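PDB 4GXW: adenosine deaminase from Burkholderia ambifaria, which probably catalyses the zinc-dependent hydrolytic removal of an amino group from an adenine-type base. Local coordinates for residues T214-E219 / V239-T244; T229-L234 / A253-R258; Y243-N248 / R287-L292; I260-V265 / L292-H297; N334-A339 / A348-W353. All coordinates share one frame; numbering follows the deposited sequence.

Contact 1 of 5, residues T214-E219 / V239-T244; sequences TAHAGE and VDHGYT. With ZN (zinc ion), chain C.
The zinc site at the C-terminal ends of the parallel barrel strands is built here, where His-216 on strand 212-217 lies beside Asp-240 and His-241 on the chain leaving strand 238-239. The two run in parallel register: the N-H of Asp-240 bonds to Ala-215 O at 2.9 Å, and Ala-217 N returns a bond to Asp-240 O at 3.1 Å. Gly-242 N then reaches Ala-217 O at 2.8 Å, although this bond is bent (132° at the hydrogen). Gly-242 and Gly-218 both adopt positive phi, a conformation suited to residues without a beta carbon, and CA of Gly-218 lies only 3.4 Å from Thr-244 OG1, a hydroxyl bonded to Met-222 O.

His-216 binds zinc through NE2, alongside His-35, His-37 and Asp-301. Its other nitrogen, ND1, donates to a water 2.8 Å away, which in turn donates to Asp-240 OD2. The methylene CB of Asp-240 lies over one face of the imidazole, so the aspartate steadies the ligand both by packing and through water. Thr-214 OG1 donates to the same OD2 at 2.7 Å, from above the carboxylate plane, while OD1 is held by Thr-263.

His-241 turns its CD2 toward the CD2 of His-216, the ring planes 79° apart. Glu-219 sends CG anti to its own N (chi1 -165°), which lays it over the His-241 ring. His-241 NE2 lies 2.8 Å from the zinc-bound water, while ND1 pairs with Tyr-243 OH. An aspartate behind the histidine ligand, and a second histidine beside the metal-bound water, is consistent with an adenosine deaminase-type TIM barrel.

Contact 2 of 5, residues T229-L234 / A253-R258; sequences TAVDLL and ARYAER
Asp-232 OD1 is gripped twice, by NH1 of Arg-258 at 2.8 Å and by a water that donates to it. The arginine bond is nearly straight, at 175°. It lies in the guanidinium plane and uses the syn lone pair of the oxygen, as a well-formed salt bridge should. The same water makes only a weak bond with Arg-258 NH2. To bring its head across, the arginine chain bends at chi3 (61°), and the guanidinium and carboxylate planes end nearly coplanar.

The second carboxylate oxygen, OD2, accepts from Tyr-255 OH at 2.7 Å. This donor stands 65° out of the carboxylate plane, and OD2 lies at the edge of the ring, near its plane.

Beside the polar groups, Val-231 fills the buried side. Its CG1 rests over one face of the tyrosine, 3.9 Å from the ring centroid, and also touches Arg-258 NH2 at 3.4 Å. A branched valine suits this place, since its other methyl, CG2, meets Tyr-255 CE2. The contact thus joins helix 224-232 to helix 249-258, successive helices on the outer wall of the barrel.

Tyrosine serves both layers, its ring apolar and its hydroxyl polar. With a donor on each oxygen and a cation close by, Asp-232 is probably kept in its charged form, and the two helices are tied near their C-terminal ends.

Contact 3 of 5, residues Y243-N248 / R287-L292; sequences YTIVDN and RKMPGL
The 3-10 turn 243-247 faces a segment, 287-291, that has helical backbone angles without the regular bonds, and the two chains come nearest at Val-246 and Met-289, whose CA atoms are 6.7 Å apart. No hydrogen bond crosses the gap, and side chains alone join the two.

The beta carbon of Val-246 points toward the other segment. Its CG1 meets Met-289 CG at 3.7 Å and also Leu-292 CD1 at 3.8 Å, so one methyl touches both longer side chains, each crossing the valine at about a right angle.

Both segments are loops of the TIM barrel: one leads from strand 238-239 into helix 249-258, the other into strand 295-298. Methionine suits the junction because its unbranched chain can bend at the sulfur; chi3 of 82° turns CE toward Ile-245, which is modelled in two conformers. The sulfur itself makes a Met-aromatic contact with Tyr-243, approaching the ring at its edge with Met-289 SD 4.0 Å from Tyr-243 CD1. Farther round, Tyr-243 meets His-284 edge-to-face. Met-289 also lies against Phe-262 of strand 261-264, and Leu-292 against Cys-252 of helix 249-258.

Contact 4 of 5, residues I260-V265 / L292-H297; sequences IVFTVV and LGLKIH
Phe-262, Val-264, Leu-294 and Ile-296 form the apolar centre, on the side of the strand pair that looks toward the outer helices. Phe-262 CE1 touches Leu-294 CD2 at 3.9 Å, the leucine arriving obliquely to the ring. Val-264 and Ile-296 stand about at right angles, with CG1 of the valine 3.9 Å from CB of the isoleucine. Ile-296 holds its CG1 between the backbone N and carbonyl carbon (chi1 73°), which sets CG2 beside the backbone N and within 4.0 Å of Val-264 CG1. Branched side chains suit extended strands, where they cover the backbone closely.

Inside this layer runs the parallel ladder of strands 261-264 and 295-297. Phe-262 N donates to Lys-295 O at 2.9 Å, almost in line with the carbonyl, and Val-264 N donates to His-297 O at 2.8 Å. The return bond, from His-297 N to Phe-262 O, is weak. Lys-295 O also lies at the edge of the phenylalanine ring, near its plane.

The opposite face carries Val-261, Thr-263, Lys-295 and His-297. At one end a water accepts from Lys-295 N at 2.9 Å and lies 2.6 Å from Ile-260 O. The extended lysine leads away to a salt bridge with Asp-337, and His-297 ND1 pairs with Asn-299.

Thr-263 OG1 hydrogen-bonds to both Asp-240 and His-35, a zinc ligand. One face of the ladder is therefore apolar and the other mixed, and Thr-263, tied to Asp-240, probably helps to orient His-35.

Contact 5 of 5, residues N334-A339 / A348-W353; sequences NGIDGA and AWRAAW
Ile-336 drives its side chain into the neighbouring helix of an antiparallel hairpin, formed by the C-terminal end of helix 325-338 and an early part of helix 343-371; the axes of the short segments approach to 10.1 Å, their directions 164° apart. On the packed side, Ile-336 CD1 reaches Trp-349 CB at 3.8 Å and Trp-353 CE3 at 4.0 Å, while CG1 lies obliquely to the indole of Trp-349. Isoleucine suits the spot because its two branches part: CG1 leads to the tryptophans and CG2, anti to the backbone N, to Arg-350. Ala-339, small enough to sit where the helix ends, sets its CB at the edge of the Trp-349 ring. The two tryptophans, one helical turn apart, cover each other in part and lean on Val-32 of strand 31-33, so the hairpin rests against the barrel.

The other side is polar and partly open to solvent. There Arg-350 extends along the surface, its guanidinium having Ile-336 CG2 over one face and a water bound to NE. Asp-337, its OD2 already engaged by Lys-295, turns OD1 to the arginine. Arg-350 NE makes a weak bond to that OD1, whereas NH2 meets it at 2.7 Å, nearly in the guanidinium plane.

Overall arrangement
Contacts 1 to 4 cluster on one side of the chain's centre, their centres 9 to 13 Å apart, within the strand-and-helix succession of the TIM barrel. Contact 1 closes before contact 4 opens, and the two join where Thr-263 bonds to Asp-240 and His-241, carrying the barrel from strand 238-239 to strand 261-264. Contact 2 ties the outer helices behind them. Contact 3, which shares residues with contacts 1 and 4, packs the loop after strand 238-239 against the segment before strand 295-298. Contact 5 comes last along the chain, about 22 Å from contact 1 (centre to centre), and meets contact 4 through Lys-295 with Asp-337 and Ile-296 with Asn-334. Zinc-site strands, wall helices and C-terminal hairpin thus form one connected fold.

Contact 1 of 5, residues T214-E219 / V239-T244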
# COMPACT_ATOMS: atom_id res chain seq x y z
N THR A 214 -7.83 5.23 8.02
CA THR A 214 -6.65 5.77 7.37
C THR A 214 -7.12 6.61 6.19
O THR A 214 -8.31 6.60 5.85
CB THR A 214 -5.66 4.66 6.94
OG1 THR A 214 -4.44 5.26 6.45
CG2 THR A 214 -6.26 3.75 5.89
N ALA A 215 -6.22 7.35 5.56
CA ALA A 215 -6.59 8.19 4.41
C ALA A 215 -5.41 8.51 3.53
O ALA A 215 -4.35 8.87 4.04
CB ALA A 215 -7.24 9.50 4.89
N HIS A 216 -5.60 8.42 2.21
CA HIS A 216 -4.66 9.00 1.25
C HIS A 216 -4.76 10.52 1.37
O HIS A 216 -5.86 11.10 1.29
CB HIS A 216 -5.01 8.59 -0.20
CG HIS A 216 -4.61 7.19 -0.57
ND1 HIS A 216 -4.99 6.07 0.15
CD2 HIS A 216 -3.89 6.72 -1.62
CE1 HIS A 216 -4.51 4.98 -0.43
NE2 HIS A 216 -3.84 5.34 -1.51
N ALA A 217 -3.63 11.18 1.56
CA ALA A 217 -3.61 12.64 1.69
C ALA A 217 -2.25 13.18 1.28
O ALA A 217 -1.21 12.59 1.61
CB ALA A 217 -3.94 13.06 3.12
N GLY A 218 -2.23 14.30 0.57
CA GLY A 218 -0.98 14.92 0.16
C GLY A 218 -0.28 14.23 -1.00
O GLY A 218 0.94 14.37 -1.17
N GLU A 219 -1.05 13.48 -1.78
CA GLU A 219 -0.59 12.89 -3.04
C GLU A 219 -0.89 13.88 -4.17
O GLU A 219 -1.67 14.81 -3.99
CB GLU A 219 -1.29 11.55 -3.29
CG GLU A 219 -0.64 10.69 -4.36
CD GLU A 219 -1.37 9.38 -4.64
OE1 GLU A 219 -2.41 9.08 -4.01
OE2 GLU A 219 -0.89 8.63 -5.53
N VAL A 239 -1.62 7.67 8.15
CA VAL A 239 -1.75 8.43 6.93
C VAL A 239 -1.12 7.69 5.76
O VAL A 239 -0.04 7.12 5.89
CB VAL A 239 -1.07 9.82 7.07
CG1 VAL A 239 -1.09 10.58 5.76
CG2 VAL A 239 -1.74 10.64 8.15
N ASP A 240 -1.80 7.69 4.61
CA ASP A 240 -1.25 7.16 3.37
C ASP A 240 -0.67 8.27 2.50
O ASP A 240 -1.36 9.23 2.15
CB ASP A 240 -2.28 6.31 2.64
CG ASP A 240 -2.80 5.18 3.49
OD1 ASP A 240 -1.97 4.35 3.96
OD2 ASP A 240 -4.03 5.14 3.74
N HIS A 241 0.62 8.11 2.18
CA HIS A 241 1.45 9.06 1.44
C HIS A 241 1.88 10.22 2.35
O HIS A 241 2.89 10.13 3.05
CB HIS A 241 0.80 9.56 0.14
CG HIS A 241 0.52 8.48 -0.87
ND1 HIS A 241 1.50 7.64 -1.37
CD2 HIS A 241 -0.64 8.12 -1.48
CE1 HIS A 241 0.95 6.82 -2.25
NE2 HIS A 241 -0.34 7.09 -2.34
N GLY A 242 1.11 11.30 2.35
CA GLY A 242 1.39 12.44 3.21
C GLY A 242 2.52 13.34 2.77
O GLY A 242 2.92 14.21 3.53
N TYR A 243 2.99 13.20 1.53
CA TYR A 243 4.27 13.78 1.10
C TYR A 243 4.39 15.28 1.30
O TYR A 243 5.44 15.78 1.72
CB TYR A 243 4.59 13.42 -0.36
CG TYR A 243 4.51 11.95 -0.61
CD1 TYR A 243 5.28 11.06 0.14
CD2 TYR A 243 3.66 11.43 -1.57
CE1 TYR A 243 5.18 9.69 -0.06
CE2 TYR A 243 3.57 10.06 -1.79
CZ TYR A 243 4.32 9.20 -1.02
OH TYR A 243 4.23 7.84 -1.18
N THR A 244 3.33 16.01 0.97
CA THR A 244 3.42 17.47 1.01
C THR A 244 3.50 18.05 2.42
O THR A 244 3.71 19.25 2.59
CB THR A 244 2.27 18.11 0.23
OG1 THR A 244 1.03 17.62 0.73
CG2 THR A 244 2.37 17.76 -1.27
ZN ZN C . -2.60 3.88 -2.69
O HOH W 1 -6.44 5.32 2.48
O HOH W 2 -1.84 5.31 -3.81

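Contact 2 of 5, residues T229-L234 / A253-R258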
# COMPACT_ATOMS: atom_id res chain seq x y z
N THR A 229 -6.16 17.96 7.76
CA THR A 229 -7.57 17.61 7.86
C THR A 229 -7.76 16.11 8.17
O THR A 229 -8.56 15.75 9.04
CB THR A 229 -8.31 17.99 6.57
OG1 THR A 229 -8.24 19.41 6.41
CG2 THR A 229 -9.78 17.58 6.65
N ALA A 230 -7.01 15.24 7.50
CA ALA A 230 -7.11 13.81 7.78
C ALA A 230 -6.79 13.50 9.24
O ALA A 230 -7.52 12.76 9.91
CB ALA A 230 -6.21 13.02 6.86
N VAL A 231 -5.69 14.07 9.73
CA VAL A 231 -5.24 13.77 11.08
C VAL A 231 -6.10 14.44 12.16
O VAL A 231 -6.44 13.81 13.15
CB VAL A 231 -3.76 14.14 11.25
CG1 VAL A 231 -3.32 13.95 12.69
CG2 VAL A 231 -2.90 13.32 10.29
N ASP A 232 -6.44 15.71 11.95
CA ASP A 232 -7.08 16.49 13.02
C ASP A 232 -8.58 16.71 12.90
O ASP A 232 -9.21 17.14 13.86
CB ASP A 232 -6.35 17.83 13.21
CG ASP A 232 -4.96 17.65 13.77
OD1 ASP A 232 -4.77 16.72 14.58
OD2 ASP A 232 -4.07 18.45 13.42
N LEU A 233 -9.16 16.44 11.73
CA LEU A 233 -10.61 16.45 11.59
C LEU A 233 -11.13 15.01 11.53
O LEU A 233 -12.00 14.62 12.32
CB LEU A 233 -11.07 17.21 10.34
CG LEU A 233 -12.60 17.22 10.21
CD1 LEU A 233 -13.27 18.05 11.30
CD2 LEU A 233 -13.03 17.67 8.82
N LEU A 234 -10.61 14.22 10.60
CA LEU A 234 -11.08 12.85 10.44
C LEU A 234 -10.57 11.95 11.56
O LEU A 234 -11.14 10.88 11.81
CB LEU A 234 -10.68 12.28 9.08
CG LEU A 234 -11.16 13.06 7.85
CD1 LEU A 234 -10.80 12.28 6.61
CD2 LEU A 234 -12.66 13.35 7.90
N ALA A 253 6.59 18.65 13.15
CA ALA A 253 6.98 18.52 14.55
C ALA A 253 5.85 17.95 15.41
O ALA A 253 6.07 17.07 16.24
CB ALA A 253 7.44 19.87 15.09
N ARG A 254 4.63 18.43 15.18
CA ARG A 254 3.48 17.97 15.96
C ARG A 254 3.18 16.50 15.70
O ARG A 254 2.93 15.74 16.63
CB ARG A 254 2.25 18.82 15.67
CG ARG A 254 2.39 20.23 16.19
CD ARG A 254 1.12 21.04 16.05
NE ARG A 254 1.36 22.42 16.47
CZ ARG A 254 1.38 22.81 17.74
NH1 ARG A 254 1.16 21.94 18.72
NH2 ARG A 254 1.62 24.08 18.04
N TYR A 255 3.22 16.10 14.44
CA TYR A 255 2.87 14.73 14.10
C TYR A 255 4.01 13.76 14.40
O TYR A 255 3.77 12.59 14.68
CB TYR A 255 2.37 14.62 12.66
CG TYR A 255 1.08 15.38 12.37
CD1 TYR A 255 0.33 15.97 13.39
CD2 TYR A 255 0.61 15.49 11.07
CE1 TYR A 255 -0.85 16.67 13.11
CE2 TYR A 255 -0.56 16.18 10.79
CZ TYR A 255 -1.28 16.76 11.80
OH TYR A 255 -2.44 17.45 11.49
N ALA A 256 5.25 14.26 14.35
CA ALA A 256 6.39 13.49 14.85
C ALA A 256 6.20 13.16 16.34
O ALA A 256 6.37 12.02 16.76
CB ALA A 256 7.69 14.25 14.63
N GLU A 257 5.84 14.17 17.13
CA GLU A 257 5.62 13.96 18.56
C GLU A 257 4.49 12.96 18.83
O GLU A 257 4.56 12.17 19.77
CB GLU A 257 5.33 15.29 19.24
CG GLU A 257 5.09 15.17 20.73
CD GLU A 257 4.94 16.52 21.39
OE1 GLU A 257 4.15 17.35 20.88
OE2 GLU A 257 5.61 16.76 22.41
N ARG A 258 3.46 12.98 17.99
CA ARG A 258 2.32 12.08 18.18
C ARG A 258 2.59 10.67 17.64
O ARG A 258 1.80 9.75 17.88
CB ARG A 258 1.05 12.69 17.56
CG ARG A 258 0.45 13.80 18.43
CD ARG A 258 -0.54 14.69 17.69
NE ARG A 258 -1.69 13.94 17.19
CZ ARG A 258 -2.67 14.47 16.46
NH1 ARG A 258 -2.65 15.76 16.16
NH2 ARG A 258 -3.67 13.71 16.04
O HOH W 3 -6.19 15.66 16.60

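Contact 3 of 5, residues Y243-N248 / R287-L292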
# COMPACT_ATOMS: atom_id res chain seq x y z
N TYR A 243 2.99 13.20 1.53
CA TYR A 243 4.27 13.78 1.10
C TYR A 243 4.39 15.28 1.30
O TYR A 243 5.44 15.78 1.72
CB TYR A 243 4.59 13.42 -0.36
CG TYR A 243 4.51 11.95 -0.61
CD1 TYR A 243 5.28 11.06 0.14
CD2 TYR A 243 3.66 11.43 -1.57
CE1 TYR A 243 5.18 9.69 -0.06
CE2 TYR A 243 3.57 10.06 -1.79
CZ TYR A 243 4.32 9.20 -1.02
OH TYR A 243 4.23 7.84 -1.18
N THR A 244 3.33 16.01 0.97
CA THR A 244 3.42 17.47 1.01
C THR A 244 3.50 18.05 2.42
O THR A 244 3.71 19.25 2.59
CB THR A 244 2.27 18.11 0.23
OG1 THR A 244 1.03 17.62 0.73
CG2 THR A 244 2.37 17.76 -1.27
N ILE A 245 3.36 17.20 3.44
CA ILE A 245 3.54 17.66 4.82
C ILE A 245 4.93 18.26 5.04
O ILE A 245 5.11 19.10 5.92
CB ILE A 245 3.24 16.54 5.85
CG1 ILE A 245 2.98 17.14 7.23
CG2 ILE A 245 4.37 15.52 5.89
CD1 ILE A 245 2.85 16.11 8.33
N VAL A 246 5.91 17.88 4.21
CA VAL A 246 7.26 18.42 4.34
C VAL A 246 7.28 19.93 4.10
O VAL A 246 8.24 20.60 4.49
CB VAL A 246 8.28 17.73 3.42
CG1 VAL A 246 8.31 16.23 3.67
CG2 VAL A 246 7.98 18.04 1.95
N ASP A 247 6.23 20.46 3.48
CA ASP A 247 6.10 21.89 3.24
C ASP A 247 5.83 22.66 4.54
O ASP A 247 5.95 23.89 4.57
CB ASP A 247 4.98 22.19 2.24
CG ASP A 247 5.27 21.64 0.85
OD1 ASP A 247 6.46 21.43 0.53
OD2 ASP A 247 4.31 21.45 0.08
N ASN A 248 5.46 21.95 5.60
CA ASN A 248 5.10 22.57 6.87
C ASN A 248 5.87 21.92 8.02
O ASN A 248 5.38 20.99 8.66
CB ASN A 248 3.58 22.45 7.11
CG ASN A 248 3.10 23.20 8.34
OD1 ASN A 248 3.86 23.47 9.27
ND2 ASN A 248 1.81 23.53 8.36
N ARG A 287 12.08 11.34 0.79
CA ARG A 287 13.48 11.30 1.21
C ARG A 287 13.73 12.14 2.47
O ARG A 287 14.60 11.80 3.29
CB ARG A 287 14.39 11.78 0.07
CG ARG A 287 15.87 11.58 0.28
CD ARG A 287 16.68 12.31 -0.79
NE ARG A 287 18.09 11.95 -0.73
CZ ARG A 287 18.65 11.01 -1.48
NH1 ARG A 287 19.94 10.73 -1.36
NH2 ARG A 287 17.90 10.36 -2.37
N LYS A 288 12.95 13.20 2.63
CA LYS A 288 13.13 14.16 3.73
C LYS A 288 12.29 13.83 4.96
O LYS A 288 12.49 14.43 6.01
CB LYS A 288 12.75 15.57 3.28
CG LYS A 288 13.43 16.09 2.02
CD LYS A 288 12.72 17.37 1.55
CE LYS A 288 13.45 18.06 0.42
NZ LYS A 288 13.17 17.44 -0.91
N MET A 289 11.33 12.93 4.83
CA MET A 289 10.37 12.74 5.92
C MET A 289 10.97 12.26 7.26
O MET A 289 10.65 12.82 8.31
CB MET A 289 9.16 11.91 5.46
CG MET A 289 8.26 12.65 4.46
SD MET A 289 7.05 11.62 3.63
CE MET A 289 5.74 11.52 4.85
N PRO A 290 11.84 11.24 7.24
CA PRO A 290 12.41 10.79 8.52
C PRO A 290 13.25 11.87 9.22
O PRO A 290 13.21 11.98 10.45
CB PRO A 290 13.27 9.58 8.11
CG PRO A 290 12.59 9.05 6.88
CD PRO A 290 12.17 10.30 6.14
N GLY A 291 13.98 12.68 8.45
CA GLY A 291 14.77 13.77 9.02
C GLY A 291 13.91 14.85 9.66
O GLY A 291 14.40 15.64 10.47
N LEU A 292 12.63 14.88 9.30
CA LEU A 292 11.67 15.80 9.90
C LEU A 292 10.98 15.15 11.11
O LEU A 292 10.03 15.71 11.67
CB LEU A 292 10.66 16.25 8.85
CG LEU A 292 11.15 17.36 7.92
CD1 LEU A 292 10.27 17.47 6.68
CD2 LEU A 292 11.18 18.69 8.68

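Contact 4 of 5, residues I260-V265 / L292-H297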
# COMPACT_ATOMS: atom_id res chain seq x y z
N ILE A 260 2.56 9.55 14.53
CA ILE A 260 1.70 9.16 13.41
C ILE A 260 2.53 8.45 12.34
O ILE A 260 3.55 8.98 11.89
CB ILE A 260 1.03 10.39 12.75
CG1 ILE A 260 0.24 11.21 13.79
CG2 ILE A 260 0.15 9.98 11.57
CD1 ILE A 260 -0.74 10.40 14.58
N VAL A 261 2.10 7.25 11.93
CA VAL A 261 2.81 6.52 10.88
C VAL A 261 2.30 6.91 9.48
O VAL A 261 1.09 7.00 9.25
CB VAL A 261 2.73 4.98 11.07
CG1 VAL A 261 3.39 4.25 9.91
CG2 VAL A 261 3.37 4.57 12.40
N PHE A 262 3.24 7.14 8.56
CA PHE A 262 2.94 7.49 7.18
C PHE A 262 3.36 6.33 6.28
O PHE A 262 4.52 5.93 6.28
CB PHE A 262 3.74 8.74 6.76
CG PHE A 262 3.32 9.99 7.46
CD1 PHE A 262 3.69 10.23 8.78
CD2 PHE A 262 2.55 10.93 6.81
CE1 PHE A 262 3.29 11.39 9.44
CE2 PHE A 262 2.14 12.10 7.47
CZ PHE A 262 2.52 12.32 8.77
N THR A 263 2.42 5.78 5.52
CA THR A 263 2.78 4.75 4.56
C THR A 263 3.30 5.46 3.33
O THR A 263 2.70 6.43 2.87
CB THR A 263 1.60 3.79 4.25
OG1 THR A 263 0.60 4.48 3.49
CG2 THR A 263 0.99 3.24 5.53
N VAL A 264 4.43 5.01 2.81
CA VAL A 264 5.05 5.68 1.65
C VAL A 264 5.32 4.68 0.54
O VAL A 264 5.44 3.47 0.79
CB VAL A 264 6.34 6.45 2.05
CG1 VAL A 264 6.03 7.53 3.11
CG2 VAL A 264 7.42 5.49 2.53
N VAL A 265 5.40 5.19 -0.68
CA VAL A 265 5.47 4.35 -1.86
C VAL A 265 6.58 4.90 -2.76
O VAL A 265 6.39 5.91 -3.44
CB VAL A 265 4.11 4.35 -2.61
CG1 VAL A 265 4.19 3.49 -3.87
CG2 VAL A 265 2.98 3.89 -1.68
N LEU A 292 12.63 14.88 9.30
CA LEU A 292 11.67 15.80 9.90
C LEU A 292 10.98 15.15 11.11
O LEU A 292 10.03 15.71 11.67
CB LEU A 292 10.66 16.25 8.85
CG LEU A 292 11.15 17.36 7.92
CD1 LEU A 292 10.27 17.47 6.68
CD2 LEU A 292 11.18 18.69 8.68
N GLY A 293 11.46 13.97 11.50
CA GLY A 293 10.96 13.29 12.69
C GLY A 293 9.81 12.34 12.44
O GLY A 293 9.31 11.71 13.38
N LEU A 294 9.37 12.22 11.19
CA LEU A 294 8.20 11.42 10.86
C LEU A 294 8.54 9.94 10.74
O LEU A 294 9.61 9.58 10.25
CB LEU A 294 7.56 11.90 9.56
CG LEU A 294 7.21 13.39 9.52
CD1 LEU A 294 6.69 13.76 8.14
CD2 LEU A 294 6.18 13.73 10.58
N LYS A 295 7.62 9.09 11.20
CA LYS A 295 7.72 7.65 11.04
C LYS A 295 7.15 7.24 9.70
O LYS A 295 5.95 7.38 9.48
CB LYS A 295 6.93 6.93 12.14
CG LYS A 295 7.51 7.08 13.54
CD LYS A 295 6.77 6.17 14.52
CE LYS A 295 7.43 6.16 15.90
NZ LYS A 295 6.82 5.12 16.78
N ILE A 296 8.00 6.75 8.80
CA ILE A 296 7.53 6.26 7.52
C ILE A 296 7.69 4.75 7.41
O ILE A 296 8.46 4.13 8.16
CB ILE A 296 8.20 6.97 6.31
CG1 ILE A 296 9.66 6.53 6.14
CG2 ILE A 296 8.07 8.49 6.44
CD1 ILE A 296 10.35 7.14 4.91
N HIS A 297 6.99 4.17 6.45
CA HIS A 297 7.01 2.73 6.21
C HIS A 297 6.76 2.50 4.73
O HIS A 297 5.74 2.93 4.21
CB HIS A 297 5.92 2.05 7.05
CG HIS A 297 5.82 0.58 6.78
ND1 HIS A 297 4.83 0.04 5.99
CD2 HIS A 297 6.59 -0.45 7.19
CE1 HIS A 297 5.00 -1.27 5.93
NE2 HIS A 297 6.06 -1.60 6.64
O HOH W 4 5.56 10.38 12.83

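Contact 5 of 5, residues N334-A339 / A348-W353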
# COMPACT_ATOMS: atom_id res chain seq x y z
N ASN A 334 8.44 0.91 12.56
CA ASN A 334 7.32 1.79 12.23
C ASN A 334 6.12 1.02 11.68
O ASN A 334 4.97 1.33 11.99
CB ASN A 334 7.73 2.87 11.22
CG ASN A 334 8.80 3.80 11.76
OD1 ASN A 334 9.04 3.89 12.98
ND2 ASN A 334 9.45 4.52 10.86
N GLY A 335 6.39 0.04 10.83
CA GLY A 335 5.33 -0.82 10.32
C GLY A 335 4.60 -1.58 11.42
O GLY A 335 3.38 -1.74 11.37
N ILE A 336 5.35 -2.06 12.41
CA ILE A 336 4.74 -2.72 13.56
C ILE A 336 3.86 -1.73 14.33
O ILE A 336 2.70 -2.03 14.65
CB ILE A 336 5.81 -3.32 14.49
CG1 ILE A 336 6.48 -4.51 13.80
CG2 ILE A 336 5.18 -3.75 15.80
CD1 ILE A 336 7.80 -4.94 14.43
N ASP A 337 4.39 -0.54 14.60
CA ASP A 337 3.62 0.49 15.31
C ASP A 337 2.35 0.87 14.56
O ASP A 337 1.32 1.10 15.18
CB ASP A 337 4.46 1.75 15.52
CG ASP A 337 5.61 1.55 16.47
OD1 ASP A 337 5.57 0.60 17.28
OD2 ASP A 337 6.57 2.35 16.41
N GLY A 338 2.43 0.95 13.24
CA GLY A 338 1.30 1.40 12.46
C GLY A 338 0.23 0.35 12.18
O GLY A 338 -0.88 0.69 11.80
N ALA A 339 0.56 -0.93 12.37
CA ALA A 339 -0.36 -2.01 12.04
C ALA A 339 -1.61 -2.00 12.91
O ALA A 339 -1.60 -1.56 14.06
CB ALA A 339 0.36 -3.36 12.13
N ALA A 348 5.11 -8.64 20.67
CA ALA A 348 5.73 -9.89 20.24
C ALA A 348 6.55 -9.68 18.96
O ALA A 348 7.68 -10.16 18.85
CB ALA A 348 4.67 -10.98 20.04
N TRP A 349 6.00 -8.94 18.01
CA TRP A 349 6.72 -8.69 16.77
C TRP A 349 8.00 -7.91 17.03
O TRP A 349 9.05 -8.22 16.47
CB TRP A 349 5.84 -7.94 15.76
CG TRP A 349 4.75 -8.78 15.12
CD1 TRP A 349 4.63 -10.13 15.17
CD2 TRP A 349 3.65 -8.30 14.34
NE1 TRP A 349 3.51 -10.53 14.46
CE2 TRP A 349 2.90 -9.42 13.94
CE3 TRP A 349 3.23 -7.03 13.93
CZ2 TRP A 349 1.74 -9.31 13.16
CZ3 TRP A 349 2.07 -6.92 13.16
CH2 TRP A 349 1.35 -8.06 12.78
N ARG A 350 7.93 -6.90 17.89
CA ARG A 350 9.14 -6.14 18.18
C ARG A 350 10.21 -7.03 18.80
O ARG A 350 11.37 -6.98 18.40
CB ARG A 350 8.86 -4.98 19.14
CG ARG A 350 8.01 -3.89 18.56
CD ARG A 350 7.90 -2.71 19.52
NE ARG A 350 6.79 -1.86 19.13
CZ ARG A 350 5.59 -1.87 19.71
NH1 ARG A 350 5.35 -2.66 20.74
NH2 ARG A 350 4.64 -1.06 19.25
N ALA A 351 9.81 -7.84 19.77
CA ALA A 351 10.76 -8.69 20.48
C ALA A 351 11.38 -9.75 19.57
O ALA A 351 12.53 -10.14 19.78
CB ALA A 351 10.09 -9.34 21.69
N ALA A 352 10.63 -10.24 18.58
CA ALA A 352 11.13 -11.29 17.71
C ALA A 352 11.81 -10.76 16.45
O ALA A 352 12.87 -11.25 16.06
CB ALA A 352 10.01 -12.25 17.33
N TRP A 353 11.20 -9.78 15.80
CA TRP A 353 11.72 -9.33 14.51
C TRP A 353 12.99 -8.48 14.62
O TRP A 353 13.80 -8.47 13.70
CB TRP A 353 10.68 -8.55 13.71
CG TRP A 353 9.41 -9.28 13.38
CD1 TRP A 353 8.96 -10.47 13.89
CD2 TRP A 353 8.42 -8.84 12.45
NE1 TRP A 353 7.74 -10.79 13.34
CE2 TRP A 353 7.38 -9.80 12.45
CE3 TRP A 353 8.30 -7.73 11.62
CZ2 TRP A 353 6.25 -9.68 11.65
CZ3 TRP A 353 7.17 -7.60 10.83
CH2 TRP A 353 6.16 -8.58 10.84
O HOH W 5 7.85 -0.91 16.89